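Local coordinates for protein beta-glucosidase (Chaetomella raphigera, PDB 6JXG) that probably hydrolyses terminal, non-reducing beta-D-glucosyl residues with release of beta-D-glucose, as a secreted family 3 glycoside hydrolase of cellulose breakdown, at residues Ile103-Ile117 / Val150-Gln162. Numbering follows the deposited sequence.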
loop_
_atom_site.group_PDB
_atom_site.type_symbol
_atom_site.label_atom_id
_atom_site.label_comp_id
_atom_site.label_asym_id
_atom_site.label_seq_id
_atom_site.Cartn_x
_atom_site.Cartn_y
_atom_site.Cartn_z
ATOM N N ILE A 103 7.026 1.559 -20.594
ATOM C CA ILE A 103 7.701 1.539 -19.275
ATOM C C ILE A 103 8.164 0.142 -18.964
ATOM O O ILE A 103 7.369 -0.819 -18.939
ATOM C CB ILE A 103 6.784 2.109 -18.179
ATOM C CG1 ILE A 103 6.531 3.565 -18.481
ATOM C CG2 ILE A 103 7.401 1.930 -16.770
ATOM C CD1 ILE A 103 5.520 4.241 -17.637
ATOM N N ASN A 104 9.471 -0.023 -18.706
ATOM C CA ASN A 104 9.950 -1.345 -18.364
ATOM C C ASN A 104 9.678 -1.780 -16.893
ATOM O O ASN A 104 9.247 -2.932 -16.643
ATOM C CB ASN A 104 11.431 -1.549 -18.689
ATOM C CG ASN A 104 11.710 -1.515 -20.214
ATOM O OD1 ASN A 104 11.501 -2.528 -20.985
ATOM N ND2 ASN A 104 12.089 -0.384 -20.653
ATOM N N VAL A 105 9.970 -0.863 -15.976
ATOM C CA VAL A 105 9.870 -1.101 -14.533
ATOM C C VAL A 105 8.968 -0.021 -13.976
ATOM O O VAL A 105 9.288 1.172 -14.090
ATOM C CB VAL A 105 11.249 -1.048 -13.856
ATOM C CG1 VAL A 105 11.100 -1.388 -12.371
ATOM C CG2 VAL A 105 12.175 -2.045 -14.586
ATOM N N GLN A 106 7.861 -0.446 -13.397
ATOM C CA GLN A 106 6.930 0.449 -12.713
ATOM C C GLN A 106 7.262 0.416 -11.229
ATOM O O GLN A 106 7.244 -0.668 -10.620
ATOM C CB GLN A 106 5.494 0.016 -12.963
ATOM C CG GLN A 106 4.458 1.040 -12.551
ATOM C CD GLN A 106 4.560 2.360 -13.262
ATOM O OE1 GLN A 106 5.038 2.460 -14.399
ATOM N NE2 GLN A 106 4.046 3.402 -12.617
ATOM N N LEU A 107 7.468 1.606 -10.625
ATOM C CA LEU A 107 8.079 1.659 -9.290
ATOM C C LEU A 107 6.995 1.531 -8.212
ATOM O O LEU A 107 6.607 2.528 -7.576
ATOM C CB LEU A 107 8.929 2.959 -9.147
ATOM C CG LEU A 107 10.111 2.981 -10.141
ATOM C CD1 LEU A 107 10.816 4.308 -10.050
ATOM C CD2 LEU A 107 11.093 1.824 -9.951
ATOM N N GLY A 108 6.472 0.318 -8.064
ATOM C CA GLY A 108 5.601 -0.058 -6.935
ATOM C C GLY A 108 5.315 -1.570 -7.068
ATOM O O GLY A 108 5.683 -2.208 -8.075
ATOM N N PRO A 109 4.592 -2.147 -6.120
ATOM C CA PRO A 109 3.931 -1.526 -5.031
ATOM C C PRO A 109 4.826 -1.377 -3.763
ATOM O O PRO A 109 5.978 -1.664 -3.774
ATOM C CB PRO A 109 2.755 -2.441 -4.762
ATOM C CG PRO A 109 3.286 -3.848 -5.071
ATOM C CD PRO A 109 4.351 -3.597 -6.146
ATOM N N VAL A 110 4.230 -0.809 -2.720
ATOM C CA VAL A 110 4.952 -0.409 -1.528
ATOM C C VAL A 110 4.693 -1.335 -0.356
ATOM O O VAL A 110 3.576 -1.372 0.192
ATOM C CB VAL A 110 4.579 1.054 -1.173
ATOM C CG1 VAL A 110 5.201 1.441 0.154
ATOM C CG2 VAL A 110 5.011 2.047 -2.276
ATOM N N ALA A 111 5.710 -2.126 -0.013
ATOM C CA ALA A 111 5.740 -2.963 1.210
ATOM C C ALA A 111 6.388 -2.325 2.430
ATOM O O ALA A 111 6.294 -2.892 3.532
ATOM C CB ALA A 111 6.481 -4.252 0.963
ATOM N N GLY A 112 7.117 -1.227 2.223
ATOM C CA GLY A 112 7.905 -0.525 3.282
ATOM C C GLY A 112 7.862 0.962 2.899
ATOM O O GLY A 112 8.361 1.381 1.851
ATOM N N PRO A 113 7.284 1.805 3.746
ATOM C CA PRO A 113 6.774 1.547 5.082
ATOM C C PRO A 113 5.481 0.675 5.106
ATOM O O PRO A 113 4.618 0.739 4.165
ATOM C CB PRO A 113 6.428 2.922 5.555
ATOM C CG PRO A 113 6.013 3.674 4.294
ATOM C CD PRO A 113 7.016 3.193 3.299
ATOM N N ILE A 114 5.319 -0.092 6.170
ATOM C CA ILE A 114 4.031 -0.734 6.449
ATOM C C ILE A 114 3.109 0.275 7.145
ATOM O O ILE A 114 1.879 0.177 7.042
ATOM C CB ILE A 114 4.140 -2.040 7.279
ATOM C CG1 ILE A 114 4.571 -1.783 8.727
ATOM C CG2 ILE A 114 5.061 -3.091 6.622
ATOM C CD1 ILE A 114 4.568 -3.085 9.589
ATOM N N GLY A 115 3.694 1.264 7.854
ATOM C CA GLY A 115 2.940 2.267 8.568
ATOM C C GLY A 115 2.803 2.026 10.082
ATOM O O GLY A 115 1.788 2.344 10.627
ATOM N N LYS A 116 3.867 1.508 10.719
ATOM C CA LYS A 116 3.946 1.290 12.158
ATOM C C LYS A 116 3.741 2.590 12.960
ATOM O O LYS A 116 3.259 2.531 14.126
ATOM C CB LYS A 116 5.300 0.655 12.552
ATOM C CG LYS A 116 6.028 1.405 13.688
ATOM C CD LYS A 116 7.452 1.306 13.507
ATOM C CE LYS A 116 8.345 2.426 13.876
ATOM N NZ LYS A 116 8.794 2.496 15.261
ATOM N N ILE A 117 4.088 3.717 12.343
ATOM C CA ILE A 117 3.914 5.071 12.944
ATOM C C ILE A 117 2.770 5.757 12.248
ATOM O O ILE A 117 2.861 6.098 11.050
ATOM C CB ILE A 117 5.189 5.948 12.860
ATOM C CG1 ILE A 117 6.367 5.251 13.532
ATOM C CG2 ILE A 117 4.912 7.348 13.388
ATOM C CD1 ILE A 117 7.702 5.833 13.196
ATOM N N VAL A 150 4.570 -5.628 -17.321
ATOM C CA VAL A 150 5.562 -4.692 -16.777
ATOM C C VAL A 150 6.297 -5.427 -15.630
ATOM O O VAL A 150 5.772 -6.406 -15.036
ATOM C CB VAL A 150 4.925 -3.354 -16.236
ATOM C CG1 VAL A 150 4.228 -3.582 -14.905
ATOM C CG2 VAL A 150 5.974 -2.295 -16.031
ATOM N N GLN A 151 7.534 -5.028 -15.360
ATOM C CA GLN A 151 8.264 -5.492 -14.161
ATOM C C GLN A 151 7.797 -4.638 -12.959
ATOM O O GLN A 151 7.785 -3.405 -13.030
ATOM C CB GLN A 151 9.766 -5.280 -14.337
ATOM C CG GLN A 151 10.359 -6.066 -15.502
ATOM C CD GLN A 151 11.848 -5.824 -15.742
ATOM O OE1 GLN A 151 12.293 -5.422 -16.877
ATOM N NE2 GLN A 151 12.637 -6.043 -14.720
ATOM N N ALA A 152 7.360 -5.259 -11.895
ATOM C CA ALA A 152 7.039 -4.537 -10.690
ATOM C C ALA A 152 8.308 -4.401 -9.841
ATOM O O ALA A 152 9.339 -5.045 -10.087
ATOM C CB ALA A 152 5.950 -5.301 -9.891
ATOM N N CYS A 153 8.240 -3.494 -8.874
ATOM C CA CYS A 153 9.343 -3.122 -8.032
ATOM C C CYS A 153 8.771 -2.928 -6.615
ATOM O O CYS A 153 8.244 -1.853 -6.259
ATOM C CB CYS A 153 9.987 -1.810 -8.495
ATOM S SG CYS A 153 11.484 -1.393 -7.471
ATOM N N ALA A 154 8.957 -3.924 -5.783
ATOM C CA ALA A 154 8.620 -3.804 -4.393
ATOM C C ALA A 154 9.581 -2.860 -3.652
ATOM O O ALA A 154 10.816 -3.098 -3.590
ATOM C CB ALA A 154 8.619 -5.174 -3.721
ATOM N N LYS A 155 9.032 -1.846 -3.013
ATOM C CA LYS A 155 9.882 -0.805 -2.385
ATOM C C LYS A 155 9.276 -0.475 -1.011
ATOM O O LYS A 155 8.042 -0.705 -0.817
ATOM C CB LYS A 155 9.986 0.420 -3.311
ATOM C CG LYS A 155 8.750 1.282 -3.481
ATOM C CD LYS A 155 8.888 2.276 -4.648
ATOM C CE LYS A 155 7.795 3.301 -4.506
ATOM N NZ LYS A 155 7.807 4.333 -5.553
ATOM N N HIS A 156 10.006 0.093 -0.066
ATOM C CA HIS A 156 11.400 0.465 -0.038
ATOM C C HIS A 156 12.010 -0.420 1.055
ATOM O O HIS A 156 11.526 -0.449 2.213
ATOM C CB HIS A 156 11.555 1.933 0.379
ATOM C CG HIS A 156 10.670 2.873 -0.375
ATOM N ND1 HIS A 156 9.342 3.068 -0.049
ATOM C CD2 HIS A 156 10.907 3.636 -1.466
ATOM C CE1 HIS A 156 8.816 3.949 -0.887
ATOM N NE2 HIS A 156 9.755 4.327 -1.733
ATOM N N PHE A 157 12.969 -1.238 0.658
ATOM C CA PHE A 157 13.579 -2.203 1.533
ATOM C C PHE A 157 14.749 -1.530 2.332
ATOM O O PHE A 157 15.782 -1.233 1.744
ATOM C CB PHE A 157 14.168 -3.368 0.703
ATOM C CG PHE A 157 14.741 -4.492 1.567
ATOM C CD1 PHE A 157 13.906 -5.440 2.075
ATOM C CD2 PHE A 157 16.132 -4.540 1.898
ATOM C CE1 PHE A 157 14.407 -6.504 2.884
ATOM C CE2 PHE A 157 16.637 -5.577 2.697
ATOM C CZ PHE A 157 15.748 -6.543 3.202
ATOM N N ILE A 158 14.638 -1.290 3.638
ATOM C CA ILE A 158 13.558 -1.644 4.511
ATOM C C ILE A 158 13.718 -0.723 5.767
ATOM O O ILE A 158 14.800 -0.161 6.011
ATOM C CB ILE A 158 13.655 -3.178 4.899
ATOM C CG1 ILE A 158 12.345 -3.659 5.537
ATOM C CG2 ILE A 158 14.895 -3.426 5.769
ATOM C CD1 ILE A 158 12.124 -5.170 5.572
ATOM N N GLY A 159 12.689 -0.656 6.611
ATOM C CA GLY A 159 12.722 0.185 7.812
ATOM C C GLY A 159 12.599 1.667 7.584
ATOM O O GLY A 159 12.943 2.447 8.474
ATOM N N ASN A 160 12.085 2.095 6.416
ATOM C CA ASN A 160 11.840 3.546 6.149
ATOM C C ASN A 160 10.426 3.871 6.600
ATOM O O ASN A 160 9.509 4.064 5.817
ATOM C CB ASN A 160 12.075 3.795 4.683
ATOM C CG ASN A 160 11.799 5.204 4.243
ATOM O OD1 ASN A 160 11.882 6.173 5.046
ATOM N ND2 ASN A 160 11.522 5.342 2.972
ATOM N N GLU A 161 10.249 3.853 7.914
ATOM C CA GLU A 161 8.928 3.974 8.545
ATOM C C GLU A 161 8.582 5.433 8.878
ATOM O O GLU A 161 7.550 5.669 9.469
ATOM C CB GLU A 161 8.832 3.025 9.744
ATOM C CG GLU A 161 8.907 1.545 9.325
ATOM C CD GLU A 161 7.615 1.075 8.627
ATOM O OE1 GLU A 161 6.539 1.695 8.942
ATOM O OE2 GLU A 161 7.692 0.087 7.788
ATOM N N GLN A 162 9.492 6.368 8.599
ATOM C CA GLN A 162 9.179 7.818 8.701
ATOM C C GLN A 162 9.962 8.616 7.685
ATOM O O GLN A 162 11.060 8.236 7.287
ATOM C CB GLN A 162 9.435 8.370 10.112
ATOM C CG GLN A 162 10.925 8.269 10.530
ATOM C CD GLN A 162 11.129 8.815 11.942
ATOM O OE1 GLN A 162 10.489 8.335 12.895
ATOM N NE2 GLN A 162 11.918 9.865 12.059
HETATM O O HOH W 1 5.446 4.093 9.776
#
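The H156 imidazole meets G112 O at its edge, ND1 donating over 2.7 Å with the oxygen 8° out of the ring plane; K155 CG lies over the centre of one face. H156 N also donates to G112 O, so two bonds from one residue grip this carbonyl, and the in-plane ND1 bond holds the ring against turning. Strands 105-106 and 151-157, parallel neighbours in the TIM-barrel-type domain of family 3 glycoside hydrolases, run on into loops; 55-57 flanks the first and 196-199 the second. Q106 N donates to Q151 O at 3.0 Å, and Q151 N to N104 O. With CG set between the backbone N and the carbonyl carbon (chi1 71°) and the chain extended beyond it, K155 brushes V110 CG2 with CE, and NZ meets L107 O from above the carbonyl plane at 3.0 Å. Past the strands, the E161 carboxylate receives a backbone turn: OE2 takes I114 N at 2.9 Å, OE1 takes G115 N, both on syn lone pairs. OE1 takes K116 N too, at 3.2 Å from above the carboxylate plane. A glutamine here would probably turn an NH2 toward either I114 N or the G115 and K116 N-H groups, leaving them without their acceptor. A water donates to E161 OE1 and O and accepts from I117 N at 2.9 Å.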